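Local structure of tryptophan--tRNA ligase (3TZL) at residues Ile253-Glu256 with Gly261-His264; Cys233-Ile238 with Ile267-Leu272; Ala66-Gly71 with Ser292-Ile297; Asp112-Ala115 with Ser119-His122; Lys208-Gln213 with Leu272-Phe277. The protein catalyses the ATP-dependent attachment of tryptophan to tRNA(Trp) as a homodimeric class I aminoacyl-tRNA synthetase. All coordinates share one frame; numbering follows the deposited sequence. Where two conformers were deposited one is given.

Contact 1. Residues Ile253-Glu256 with Gly261-His264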
# COMPACT_ATOMS: atom_id res chain seq x y z
N ILE B 253 -28.75 -49.97 -8.52
CA ILE B 253 -29.28 -51.26 -8.94
C ILE B 253 -28.10 -52.21 -9.10
O ILE B 253 -28.18 -53.39 -8.73
CB ILE B 253 -30.05 -51.15 -10.27
CG1 ILE B 253 -31.43 -50.53 -10.03
CG2 ILE B 253 -30.20 -52.50 -10.94
CD1 ILE B 253 -32.07 -49.96 -11.30
N ARG B 254 -27.00 -51.68 -9.64
CA ARG B 254 -25.79 -52.47 -9.84
C ARG B 254 -25.20 -52.93 -8.51
O ARG B 254 -24.73 -54.06 -8.39
CB ARG B 254 -24.77 -51.69 -10.68
CG ARG B 254 -25.16 -51.60 -12.15
CD ARG B 254 -24.35 -50.54 -12.89
NE ARG B 254 -22.94 -50.88 -12.98
CZ ARG B 254 -22.01 -50.06 -13.47
NH1 ARG B 254 -22.34 -48.85 -13.91
NH2 ARG B 254 -20.74 -50.46 -13.51
N TYR B 255 -25.24 -52.04 -7.51
CA TYR B 255 -24.84 -52.37 -6.14
C TYR B 255 -25.69 -53.46 -5.52
O TYR B 255 -25.17 -54.48 -5.06
CB TYR B 255 -24.88 -51.12 -5.25
CG TYR B 255 -23.58 -50.33 -5.20
CD1 TYR B 255 -22.90 -50.18 -4.00
CD2 TYR B 255 -23.04 -49.73 -6.34
CE1 TYR B 255 -21.72 -49.46 -3.92
CE2 TYR B 255 -21.84 -49.00 -6.27
CZ TYR B 255 -21.19 -48.88 -5.05
OH TYR B 255 -20.02 -48.16 -4.93
N GLU B 256 -27.01 -53.26 -5.51
CA GLU B 256 -27.93 -54.22 -4.91
C GLU B 256 -27.97 -55.57 -5.64
O GLU B 256 -28.24 -56.61 -5.03
CB GLU B 256 -29.34 -53.63 -4.79
CG GLU B 256 -29.42 -52.40 -3.88
CD GLU B 256 -30.81 -51.79 -3.82
OE1 GLU B 256 -31.01 -50.85 -3.03
OE2 GLU B 256 -31.69 -52.25 -4.57
N GLY B 261 -17.76 -56.13 -8.43
CA GLY B 261 -16.95 -55.83 -7.27
C GLY B 261 -16.59 -54.37 -7.17
O GLY B 261 -16.83 -53.61 -8.11
N TYR B 262 -16.01 -53.97 -6.04
CA TYR B 262 -15.64 -52.57 -5.81
C TYR B 262 -14.53 -52.10 -6.75
O TYR B 262 -14.44 -50.92 -7.07
CB TYR B 262 -15.19 -52.38 -4.36
CG TYR B 262 -16.29 -52.47 -3.33
CD1 TYR B 262 -17.27 -51.49 -3.25
CD2 TYR B 262 -16.32 -53.52 -2.40
CE1 TYR B 262 -18.26 -51.55 -2.30
CE2 TYR B 262 -17.31 -53.58 -1.43
CZ TYR B 262 -18.28 -52.59 -1.39
OH TYR B 262 -19.29 -52.62 -0.45
N GLY B 263 -13.67 -53.03 -7.17
CA GLY B 263 -12.63 -52.75 -8.13
C GLY B 263 -13.26 -52.25 -9.41
O GLY B 263 -12.83 -51.25 -9.97
N HIS B 264 -14.31 -52.93 -9.84
CA HIS B 264 -15.00 -52.49 -11.04
C HIS B 264 -15.75 -51.17 -10.85
O HIS B 264 -15.77 -50.34 -11.75
CB HIS B 264 -15.95 -53.56 -11.56
CG HIS B 264 -16.52 -53.22 -12.89
ND1 HIS B 264 -17.72 -52.57 -13.04
CD2 HIS B 264 -16.03 -53.40 -14.14
CE1 HIS B 264 -17.97 -52.39 -14.32
NE2 HIS B 264 -16.96 -52.88 -15.02
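Arg254 and His264 meet edge to edge: the terminal nitrogen NH2 of the arginine lies 3.5 Å from His264 CE1 and 3.7 Å from His264 ND1. Both atoms sit at the rim of the imidazole, and NH2 lies in the plane of that ring. Seen from the arginine, His264 ND1 is likewise at the edge of the guanidinium and in its plane. The two flat groups are nevertheless strongly twisted, their planes 64° apart, and the side chains cross at about a right angle. Arg254 gets there by a bend in its chain at chi3 (66°), and His264 by placing CG opposite the backbone N (chi1 -172°), beside its own carbonyl carbon. The arginine charge is paired elsewhere, since NH2 makes a salt bridge to Glu260, and Tyr268 adds a cation-pi contact.

Helix 245-257 and helix 262-276 form a helical hairpin here. They run roughly antiparallel, joined by a short turn, residues 258-261, whose last residue, Gly261, is the N-cap of the second helix. The CA atoms of Tyr255 and Gly261 are 8.7 Å apart, which leaves the bridging to long side chains.

On the side facing helix 234-239 the two tyrosine rings approach obliquely, with Tyr255 CE1 4.4 Å from Tyr262 CE1. This is a loose apolar touch at ring carbons. Tyr255 also stacks on Phe265 and meets Phe236 edge-to-face, and both tyrosines pack against Ile235 of helix 234-239.

Contact 2. Residues Cys233-Ile238 with Ile267-Leu272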
# COMPACT_ATOMS: atom_id res chain seq x y z
N CYS B 233 -20.85 -46.84 1.19
CA CYS B 233 -19.74 -46.90 0.26
C CYS B 233 -19.29 -45.50 -0.18
O CYS B 233 -20.10 -44.70 -0.64
CB CYS B 233 -20.11 -47.75 -0.95
SG CYS B 233 -18.81 -47.96 -2.17
N ASN B 234 -18.00 -45.23 -0.03
CA ASN B 234 -17.45 -43.95 -0.43
C ASN B 234 -17.33 -43.81 -1.93
O ASN B 234 -17.33 -42.70 -2.46
CB ASN B 234 -16.10 -43.71 0.25
CG ASN B 234 -16.21 -43.64 1.75
OD1 ASN B 234 -17.19 -43.11 2.29
ND2 ASN B 234 -15.22 -44.18 2.45
N ILE B 235 -17.21 -44.93 -2.63
CA ILE B 235 -17.24 -44.88 -4.08
C ILE B 235 -18.61 -44.35 -4.48
O ILE B 235 -18.74 -43.38 -5.21
CB ILE B 235 -17.02 -46.26 -4.74
CG1 ILE B 235 -15.79 -46.95 -4.16
CG2 ILE B 235 -16.89 -46.12 -6.24
CD1 ILE B 235 -15.70 -48.41 -4.58
N PHE B 236 -19.65 -44.98 -3.95
CA PHE B 236 -21.00 -44.56 -4.30
C PHE B 236 -21.25 -43.10 -3.90
O PHE B 236 -21.73 -42.32 -4.72
CB PHE B 236 -22.05 -45.47 -3.69
CG PHE B 236 -23.44 -45.16 -4.14
CD1 PHE B 236 -23.96 -45.75 -5.29
CD2 PHE B 236 -24.24 -44.27 -3.44
CE1 PHE B 236 -25.24 -45.47 -5.72
CE2 PHE B 236 -25.52 -43.98 -3.86
CZ PHE B 236 -26.02 -44.58 -5.00
N LYS B 237 -20.92 -42.75 -2.66
CA LYS B 237 -21.11 -41.38 -2.17
C LYS B 237 -20.43 -40.35 -3.08
O LYS B 237 -20.99 -39.28 -3.32
CB LYS B 237 -20.57 -41.23 -0.75
CG LYS B 237 -21.37 -41.96 0.31
CD LYS B 237 -20.72 -41.75 1.68
CE LYS B 237 -21.66 -42.15 2.82
NZ LYS B 237 -22.16 -43.55 2.69
N ILE B 238 -19.24 -40.67 -3.57
CA ILE B 238 -18.54 -39.78 -4.49
C ILE B 238 -19.12 -39.83 -5.91
O ILE B 238 -19.21 -38.80 -6.58
CB ILE B 238 -17.03 -40.07 -4.52
CG1 ILE B 238 -16.41 -39.79 -3.15
CG2 ILE B 238 -16.32 -39.22 -5.57
CD1 ILE B 238 -15.01 -40.32 -3.02
N ILE B 267 -13.27 -48.48 -11.23
CA ILE B 267 -13.00 -48.33 -12.66
C ILE B 267 -14.07 -47.44 -13.30
O ILE B 267 -13.77 -46.52 -14.06
CB ILE B 267 -12.97 -49.70 -13.38
CG1 ILE B 267 -11.65 -50.43 -13.06
CG2 ILE B 267 -13.13 -49.52 -14.88
CD1 ILE B 267 -11.54 -51.79 -13.69
N TYR B 268 -15.33 -47.74 -12.96
CA TYR B 268 -16.47 -46.93 -13.35
C TYR B 268 -16.33 -45.49 -12.87
O TYR B 268 -16.55 -44.56 -13.64
CB TYR B 268 -17.77 -47.55 -12.82
CG TYR B 268 -19.00 -46.75 -13.14
CD1 TYR B 268 -19.35 -46.47 -14.45
CD2 TYR B 268 -19.83 -46.27 -12.13
CE1 TYR B 268 -20.48 -45.73 -14.76
CE2 TYR B 268 -20.97 -45.53 -12.43
CZ TYR B 268 -21.29 -45.27 -13.74
OH TYR B 268 -22.41 -44.53 -14.06
N LEU B 269 -15.95 -45.29 -11.61
CA LEU B 269 -15.81 -43.94 -11.07
C LEU B 269 -14.81 -43.13 -11.87
O LEU B 269 -15.05 -41.96 -12.17
CB LEU B 269 -15.43 -43.96 -9.58
CG LEU B 269 -15.34 -42.58 -8.92
CD1 LEU B 269 -16.59 -41.76 -9.20
CD2 LEU B 269 -15.12 -42.69 -7.42
N ASN B 270 -13.69 -43.76 -12.22
CA ASN B 270 -12.71 -43.13 -13.12
C ASN B 270 -13.33 -42.61 -14.41
O ASN B 270 -13.10 -41.46 -14.79
CB ASN B 270 -11.57 -44.09 -13.46
CG ASN B 270 -10.50 -44.11 -12.42
OD1 ASN B 270 -9.55 -43.33 -12.47
ND2 ASN B 270 -10.63 -45.00 -11.44
N GLU B 271 -14.12 -43.45 -15.07
CA GLU B 271 -14.82 -43.06 -16.29
C GLU B 271 -15.73 -41.85 -16.07
O GLU B 271 -15.75 -40.94 -16.90
CB GLU B 271 -15.65 -44.21 -16.84
CG GLU B 271 -14.85 -45.43 -17.23
CD GLU B 271 -15.73 -46.55 -17.79
OE1 GLU B 271 -16.94 -46.33 -18.00
OE2 GLU B 271 -15.19 -47.65 -18.02
N LEU B 272 -16.49 -41.86 -14.98
CA LEU B 272 -17.36 -40.74 -14.63
C LEU B 272 -16.59 -39.44 -14.45
O LEU B 272 -16.94 -38.41 -15.04
CB LEU B 272 -18.12 -41.03 -13.34
CG LEU B 272 -19.35 -41.92 -13.49
CD1 LEU B 272 -20.04 -42.09 -12.13
CD2 LEU B 272 -20.30 -41.31 -14.53
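Leu269 sends one methyl, CD2, to meet two isoleucines of the facing helix: CD2 is 4.0 Å from Ile235 CG2 and 4.1 Å from Ile238 CG2. The leucine extends CG away from its backbone N (chi1 -177°), and chi2 of 51° turns CD2 toward helix 234-239.

Both isoleucines share one conformation. In each, CG1 lies beside the backbone N, which leaves the short branch CG2 opposite that nitrogen and makes it the touching group. Being three residues apart, they present these methyls on the same side of the helix. Their lines differ, however: Ile238 meets Leu269 at about a right angle, Ile235 at a slant. The backbones come to 7.2 Å between the CA atoms of Ile235 and Leu269.

Cys233 starts the short helix as its N-cap, with SG accepting from Phe236 N at 3.6 Å along a nearly straight N-H line (166°).

All three touching residues are buried. The arrangement is apolar helix-helix packing behind the nucleotide site of this class I synthetase: the side chain of Ile238 lies about 5 Å from that of Met193 in the KMSKS motif.

Contact 3. Residues Ala66-Gly71 with Ser292-Ile297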
# COMPACT_ATOMS: atom_id res chain seq x y z
N ALA B 66 -8.10 -22.19 -14.22
CA ALA B 66 -9.01 -23.11 -13.56
C ALA B 66 -10.43 -22.55 -13.43
O ALA B 66 -11.41 -23.25 -13.69
CB ALA B 66 -8.48 -23.49 -12.19
N PHE B 67 -10.55 -21.29 -13.03
CA PHE B 67 -11.90 -20.78 -12.79
C PHE B 67 -12.65 -20.55 -14.10
O PHE B 67 -13.84 -20.81 -14.22
CB PHE B 67 -11.89 -19.55 -11.88
CG PHE B 67 -11.54 -19.87 -10.44
CD1 PHE B 67 -12.46 -20.48 -9.61
CD2 PHE B 67 -10.30 -19.55 -9.92
CE1 PHE B 67 -12.15 -20.78 -8.28
CE2 PHE B 67 -9.97 -19.85 -8.61
CZ PHE B 67 -10.90 -20.46 -7.79
N LEU B 68 -11.92 -20.07 -15.11
CA LEU B 68 -12.50 -19.95 -16.43
C LEU B 68 -12.94 -21.32 -16.94
O LEU B 68 -14.07 -21.47 -17.42
CB LEU B 68 -11.49 -19.31 -17.38
CG LEU B 68 -11.28 -17.83 -17.09
CD1 LEU B 68 -10.14 -17.29 -17.92
CD2 LEU B 68 -12.55 -17.06 -17.38
N SER B 69 -12.07 -22.31 -16.80
CA SER B 69 -12.38 -23.67 -17.26
C SER B 69 -13.61 -24.29 -16.62
O SER B 69 -14.33 -25.05 -17.26
CB SER B 69 -11.19 -24.59 -17.03
OG SER B 69 -10.14 -24.16 -17.85
N LEU B 70 -13.84 -23.96 -15.35
CA LEU B 70 -14.93 -24.56 -14.59
C LEU B 70 -16.24 -23.76 -14.70
O LEU B 70 -17.27 -24.19 -14.20
CB LEU B 70 -14.51 -24.77 -13.14
CG LEU B 70 -13.41 -25.82 -12.97
CD1 LEU B 70 -12.65 -25.61 -11.66
CD2 LEU B 70 -14.02 -27.21 -12.99
N GLY B 71 -16.20 -22.60 -15.36
CA GLY B 71 -17.45 -21.93 -15.70
C GLY B 71 -17.56 -20.42 -15.54
O GLY B 71 -18.59 -19.83 -15.88
N SER B 292 -1.44 -16.18 -24.60
CA SER B 292 -2.08 -14.98 -25.16
C SER B 292 -3.60 -15.00 -24.99
O SER B 292 -4.22 -13.96 -24.80
CB SER B 292 -1.69 -14.76 -26.64
OG SER B 292 -2.45 -15.58 -27.52
N HIS B 293 -4.19 -16.19 -25.04
CA HIS B 293 -5.64 -16.27 -24.91
C HIS B 293 -6.09 -15.93 -23.49
O HIS B 293 -7.08 -15.23 -23.29
CB HIS B 293 -6.18 -17.63 -25.33
CG HIS B 293 -7.68 -17.67 -25.46
ND1 HIS B 293 -8.41 -18.83 -25.32
CD2 HIS B 293 -8.57 -16.68 -25.72
CE1 HIS B 293 -9.70 -18.56 -25.49
NE2 HIS B 293 -9.82 -17.26 -25.73
N LEU B 294 -5.36 -16.42 -22.50
CA LEU B 294 -5.70 -16.14 -21.11
C LEU B 294 -5.50 -14.65 -20.84
O LEU B 294 -6.33 -14.02 -20.20
CB LEU B 294 -4.87 -17.01 -20.16
CG LEU B 294 -5.14 -16.88 -18.66
CD1 LEU B 294 -6.59 -17.23 -18.32
CD2 LEU B 294 -4.17 -17.76 -17.86
N LYS B 295 -4.41 -14.09 -21.35
CA LYS B 295 -4.12 -12.67 -21.21
C LYS B 295 -5.25 -11.79 -21.79
O LYS B 295 -5.65 -10.81 -21.16
CB LYS B 295 -2.78 -12.34 -21.87
CG LYS B 295 -2.27 -10.94 -21.62
CD LYS B 295 -0.84 -10.80 -22.14
CE LYS B 295 -0.83 -10.16 -23.52
NZ LYS B 295 -1.21 -8.72 -23.46
N GLU B 296 -5.73 -12.14 -22.98
CA GLU B 296 -6.82 -11.42 -23.63
C GLU B 296 -8.07 -11.39 -22.73
O GLU B 296 -8.74 -10.36 -22.62
CB GLU B 296 -7.15 -12.02 -25.01
CG GLU B 296 -6.11 -11.73 -26.12
CD GLU B 296 -6.45 -12.34 -27.50
OE1 GLU B 296 -7.29 -13.26 -27.59
OE2 GLU B 296 -5.85 -11.89 -28.51
N ILE B 297 -8.36 -12.52 -22.09
CA ILE B 297 -9.51 -12.63 -21.22
C ILE B 297 -9.32 -11.84 -19.92
O ILE B 297 -10.21 -11.12 -19.49
CB ILE B 297 -9.79 -14.11 -20.91
CG1 ILE B 297 -10.23 -14.84 -22.19
CG2 ILE B 297 -10.83 -14.23 -19.82
CD1 ILE B 297 -10.19 -16.36 -22.07
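This is a buried apolar contact between two helices far apart in sequence, Leu68 near the C-terminal end of helix 53-70 meeting Leu294 and Ile297 near the start of the long helix 291-320. Its evidence is a set of methyl contacts centred on one leucine. Leu68 CD1 lies 3.6 Å from Leu294 CD1 and 3.7 Å from Ile297 CG2, while Leu68 CD2 adds a looser approach of 4.1 Å to Ile297 CG2.

Leu68 and Ile297 reach toward each other tip to tip, whereas Leu68 and Leu294 cross obliquely. Leu294 holds CG opposite its backbone N (chi1 -178°), a setting that swings CD1 toward the facing helix although its CB does not point there. With the backbones 9.1 Å apart between the CA atoms of Leu68 and Leu294, these branches bridge the two segments.

Helix 53-70 belongs to the beta-alpha-beta crossover joining the parallel strands 36-41 and 78-81 of the Rossmann-like catalytic fold, so the contact lays helix 291-320 against the crossover helix. The crossover helix ends at Gly71 in a Schellman motif, with a phi of 138° and Gly71 N bonded back to Leu68 O at 3.2 Å. Leu294 also packs on Leu61 and Ala64 of the same helix, and Lys283 NZ of helix 278-289 hydrogen-bonds Leu68 O.

Contact 4. Residues Asp112-Ala115 with Ser119-His122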
# COMPACT_ATOMS: atom_id res chain seq x y z
N ASP B 112 -3.95 -14.79 16.05
CA ASP B 112 -3.65 -16.23 16.09
C ASP B 112 -2.18 -16.53 15.80
O ASP B 112 -1.62 -17.47 16.36
CB ASP B 112 -4.55 -17.01 15.14
CG ASP B 112 -6.02 -16.91 15.50
OD1 ASP B 112 -6.33 -16.44 16.63
OD2 ASP B 112 -6.87 -17.30 14.66
N LYS B 113 -1.58 -15.74 14.92
CA LYS B 113 -0.18 -15.90 14.55
C LYS B 113 0.74 -15.57 15.71
O LYS B 113 1.66 -16.32 16.03
CB LYS B 113 0.15 -14.97 13.37
CG LYS B 113 1.59 -15.05 12.89
CD LYS B 113 1.73 -16.10 11.80
CE LYS B 113 2.89 -15.79 10.86
NZ LYS B 113 2.73 -16.53 9.58
N VAL B 114 0.50 -14.42 16.33
CA VAL B 114 1.30 -13.96 17.45
C VAL B 114 1.15 -14.86 18.68
O VAL B 114 2.09 -15.02 19.47
CB VAL B 114 0.94 -12.51 17.81
CG1 VAL B 114 1.63 -12.07 19.09
CG2 VAL B 114 1.32 -11.60 16.68
N ALA B 115 -0.03 -15.47 18.82
CA ALA B 115 -0.32 -16.30 19.97
C ALA B 115 0.44 -17.63 19.93
O ALA B 115 0.87 -18.13 20.96
CB ALA B 115 -1.82 -16.55 20.09
N SER B 119 6.40 -14.67 14.62
CA SER B 119 6.46 -13.24 14.37
C SER B 119 5.66 -12.91 13.12
O SER B 119 5.59 -13.71 12.18
CB SER B 119 7.92 -12.77 14.23
OG SER B 119 8.13 -12.11 12.99
N ALA B 120 5.02 -11.75 13.12
CA ALA B 120 4.17 -11.34 12.01
C ALA B 120 4.79 -10.19 11.21
O ALA B 120 5.40 -9.28 11.77
CB ALA B 120 2.78 -10.96 12.52
N SER B 121 4.65 -10.26 9.90
CA SER B 121 5.10 -9.19 9.03
C SER B 121 4.05 -8.10 9.04
O SER B 121 2.88 -8.35 9.36
CB SER B 121 5.25 -9.70 7.59
OG SER B 121 3.98 -10.00 7.03
N HIS B 122 4.47 -6.89 8.70
CA HIS B 122 3.55 -5.79 8.48
C HIS B 122 2.49 -6.18 7.46
O HIS B 122 1.32 -5.79 7.56
CB HIS B 122 4.31 -4.59 7.94
CG HIS B 122 3.49 -3.36 7.82
ND1 HIS B 122 3.26 -2.73 6.62
CD2 HIS B 122 2.83 -2.63 8.75
CE1 HIS B 122 2.51 -1.65 6.81
NE2 HIS B 122 2.24 -1.57 8.11
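Ser121 OG accepts a hydrogen bond from Leu124 N, capping helix 122-137 one residue beyond Ala120, whose methyl Lys113 and Val114 both approach across the turn. Polar atoms contribute little to the contact itself. The nearest is Ser119 O, 3.7 Å from Lys113 CE; Lys113 NZ stands 4.8 Å from Ser119 O, too far for a bond, so it is the aliphatic part of the lysine that lies near the carbonyl.

Lys113 carries CG opposite its backbone N (chi1 -180°) and then bends at chi2 (90°), which takes the chain alongside the loop instead of straight out from the helix. Higher up the same chain, Lys113 CG is 4.3 Å from Ala120 CB. Val114 adds CG2 at 4.5 Å from Ala120 CB, a light apolar touch. The backbones approach to 6.1 Å between the CA atoms of Val114 and Ser119, as the chain doubles back after a three-residue link. Ala120 is buried, while Val114 and Ser119 are exposed.

The 119-122 side borders the second subunit. Ala120 and His122 make backbone hydrogen bonds to it, and the His122 ring is held at both nitrogens, ND1 by Ser96 and NE2 by Ser126 of that subunit. The first turn of helix 122-137 is held in this way against the other subunit, while helix 108-115 packs on the extended loop before it.

Contact 5. Residues Lys208-Gln213 with Leu272-Phe277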
# COMPACT_ATOMS: atom_id res chain seq x y z
N LYS B 208 -3.44 -40.74 -14.70
CA LYS B 208 -2.67 -41.61 -13.82
C LYS B 208 -2.85 -41.21 -12.36
O LYS B 208 -3.02 -42.05 -11.48
CB LYS B 208 -1.18 -41.56 -14.18
CG LYS B 208 -0.32 -42.57 -13.41
CD LYS B 208 1.18 -42.30 -13.57
CE LYS B 208 1.57 -40.94 -12.99
NZ LYS B 208 1.24 -40.82 -11.53
N THR B 209 -2.82 -39.91 -12.11
CA THR B 209 -2.98 -39.38 -10.76
C THR B 209 -4.40 -39.57 -10.23
O THR B 209 -4.61 -39.85 -9.05
CB THR B 209 -2.57 -37.90 -10.71
OG1 THR B 209 -1.20 -37.78 -11.09
CG2 THR B 209 -2.76 -37.35 -9.33
N LEU B 210 -5.38 -39.43 -11.12
CA LEU B 210 -6.78 -39.68 -10.77
C LEU B 210 -7.01 -41.17 -10.44
O LEU B 210 -7.63 -41.50 -9.42
CB LEU B 210 -7.71 -39.22 -11.90
CG LEU B 210 -9.19 -39.51 -11.67
CD1 LEU B 210 -9.70 -38.73 -10.46
CD2 LEU B 210 -10.04 -39.24 -12.92
N LYS B 211 -6.50 -42.05 -11.30
CA LYS B 211 -6.57 -43.49 -11.06
C LYS B 211 -6.01 -43.85 -9.68
O LYS B 211 -6.59 -44.64 -8.94
CB LYS B 211 -5.82 -44.25 -12.16
CG LYS B 211 -6.04 -45.76 -12.16
CD LYS B 211 -5.20 -46.45 -13.23
CE LYS B 211 -5.42 -47.96 -13.25
NZ LYS B 211 -4.29 -48.68 -13.93
N LYS B 212 -4.88 -43.23 -9.34
CA LYS B 212 -4.20 -43.45 -8.07
C LYS B 212 -5.07 -42.99 -6.90
O LYS B 212 -5.22 -43.70 -5.91
CB LYS B 212 -2.87 -42.70 -8.08
CG LYS B 212 -1.86 -43.10 -7.02
CD LYS B 212 -0.60 -42.24 -7.12
CE LYS B 212 -0.90 -40.76 -6.79
NZ LYS B 212 0.28 -39.84 -6.94
N GLN B 213 -5.64 -41.80 -7.03
CA GLN B 213 -6.47 -41.24 -5.97
C GLN B 213 -7.73 -42.05 -5.77
O GLN B 213 -8.12 -42.35 -4.64
CB GLN B 213 -6.80 -39.78 -6.27
CG GLN B 213 -5.56 -38.91 -6.19
CD GLN B 213 -5.81 -37.45 -6.52
OE1 GLN B 213 -6.83 -37.09 -7.11
NE2 GLN B 213 -4.87 -36.61 -6.13
N LEU B 272 -16.49 -41.86 -14.98
CA LEU B 272 -17.36 -40.74 -14.63
C LEU B 272 -16.59 -39.44 -14.45
O LEU B 272 -16.94 -38.41 -15.04
CB LEU B 272 -18.12 -41.03 -13.34
CG LEU B 272 -19.35 -41.92 -13.49
CD1 LEU B 272 -20.04 -42.09 -12.13
CD2 LEU B 272 -20.30 -41.31 -14.53
N VAL B 273 -15.54 -39.48 -13.64
CA VAL B 273 -14.77 -38.28 -13.36
C VAL B 273 -14.06 -37.76 -14.62
O VAL B 273 -14.10 -36.57 -14.91
CB VAL B 273 -13.79 -38.47 -12.18
CG1 VAL B 273 -12.90 -37.23 -11.98
CG2 VAL B 273 -14.58 -38.79 -10.90
N ASN B 274 -13.43 -38.65 -15.38
CA ASN B 274 -12.72 -38.24 -16.58
C ASN B 274 -13.63 -37.61 -17.63
O ASN B 274 -13.22 -36.68 -18.33
CB ASN B 274 -11.92 -39.40 -17.19
CG ASN B 274 -10.61 -39.63 -16.47
OD1 ASN B 274 -9.94 -38.68 -16.05
ND2 ASN B 274 -10.23 -40.91 -16.30
N ALA B 275 -14.85 -38.12 -17.74
CA ALA B 275 -15.78 -37.65 -18.75
C ALA B 275 -16.39 -36.33 -18.33
O ALA B 275 -16.58 -35.43 -19.14
CB ALA B 275 -16.87 -38.70 -19.03
N TYR B 276 -16.70 -36.21 -17.04
CA TYR B 276 -17.33 -35.03 -16.49
C TYR B 276 -16.41 -33.80 -16.58
O TYR B 276 -16.87 -32.68 -16.80
CB TYR B 276 -17.74 -35.29 -15.04
CG TYR B 276 -18.54 -34.19 -14.39
CD1 TYR B 276 -17.91 -33.09 -13.81
CD2 TYR B 276 -19.93 -34.25 -14.32
CE1 TYR B 276 -18.63 -32.08 -13.20
CE2 TYR B 276 -20.67 -33.24 -13.71
CZ TYR B 276 -20.02 -32.16 -13.15
OH TYR B 276 -20.74 -31.16 -12.55
N PHE B 277 -15.11 -34.01 -16.42
CA PHE B 277 -14.18 -32.88 -16.41
C PHE B 277 -13.37 -32.75 -17.69
O PHE B 277 -12.50 -31.88 -17.81
CB PHE B 277 -13.25 -32.95 -15.20
CG PHE B 277 -13.92 -32.53 -13.92
CD1 PHE B 277 -14.42 -31.24 -13.76
CD2 PHE B 277 -14.04 -33.42 -12.87
CE1 PHE B 277 -15.03 -30.84 -12.58
CE2 PHE B 277 -14.66 -33.04 -11.68
CZ PHE B 277 -15.14 -31.74 -11.53
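Helix 207-215 and the C-terminal part of helix 262-276 come nearest at Leu210 and Asn274, whose CA atoms are 8.4 Å apart, a spacing that a single leucine spans. Leu210 points at the other helix, with CG opposite its backbone N (chi1 177°), and its CD2 does most of the touching.

CD2 faces both partners: it is 3.6 Å from Val273 CG1 and lies against the amide of Asn274, where it meets OD1 at 3.2 Å, CG at 3.6 Å and ND2 at 3.8 Å. The methyl stands off the amide plane and is displaced toward the oxygen, so OD1 is its nearest atom. The leucine and asparagine side chains lie alongside each other, pointing opposite ways. CD1 of Leu210 adds a second approach to Val273 CG1, at 3.8 Å. In Val273 it is CG1, opposite the backbone N (chi1 175°), that does the touching, and this side chain meets the leucine at a slant.

The amide oxygen of Asn274 has its polar partner outside, a hydrogen bond from Arg281 NH2. That bond would help hold the amide in its orientation against the leucine.

Just past the contact, Tyr276 CD1 stands 3.7 Å above the centre of the Phe277 ring. Phe277 in turn meets Tyr21 of helix 18-30 edge-to-face, and Tyr276 packs on the same helix. Leu210 is further flanked by Ile201 of a loop. Helix 207-215 crosses helix 262-276 steeply, its Leu210 set against Asn270, Val273 and Asn274, and helix 262-276 ends beside helix 18-30.

How the contacts relate
Contacts 1, 2 and 5 all use helix 262-276, successively laid against helices 245-257, 234-239 and 207-215. Contacts 1 and 2 touch through Tyr255 and Cys233, contacts 2 and 5 through Asn270 and Lys211, and they share Leu272. Contacts 2, 3 and 5 are buried and depend on leucine and isoleucine or valine methyls, with an amide added in contact 5. Contact 1, farthest from the chain's centre, mixes aromatic rings with a charged edge. Contact 3 joins the catalytic fold to the C-terminal helix 291-320 and reaches contact 5 where Leu70 meets Phe277. Contact 4, partly buried, stands apart on the other side of the chain's centre from contact 3, bordering the second subunit.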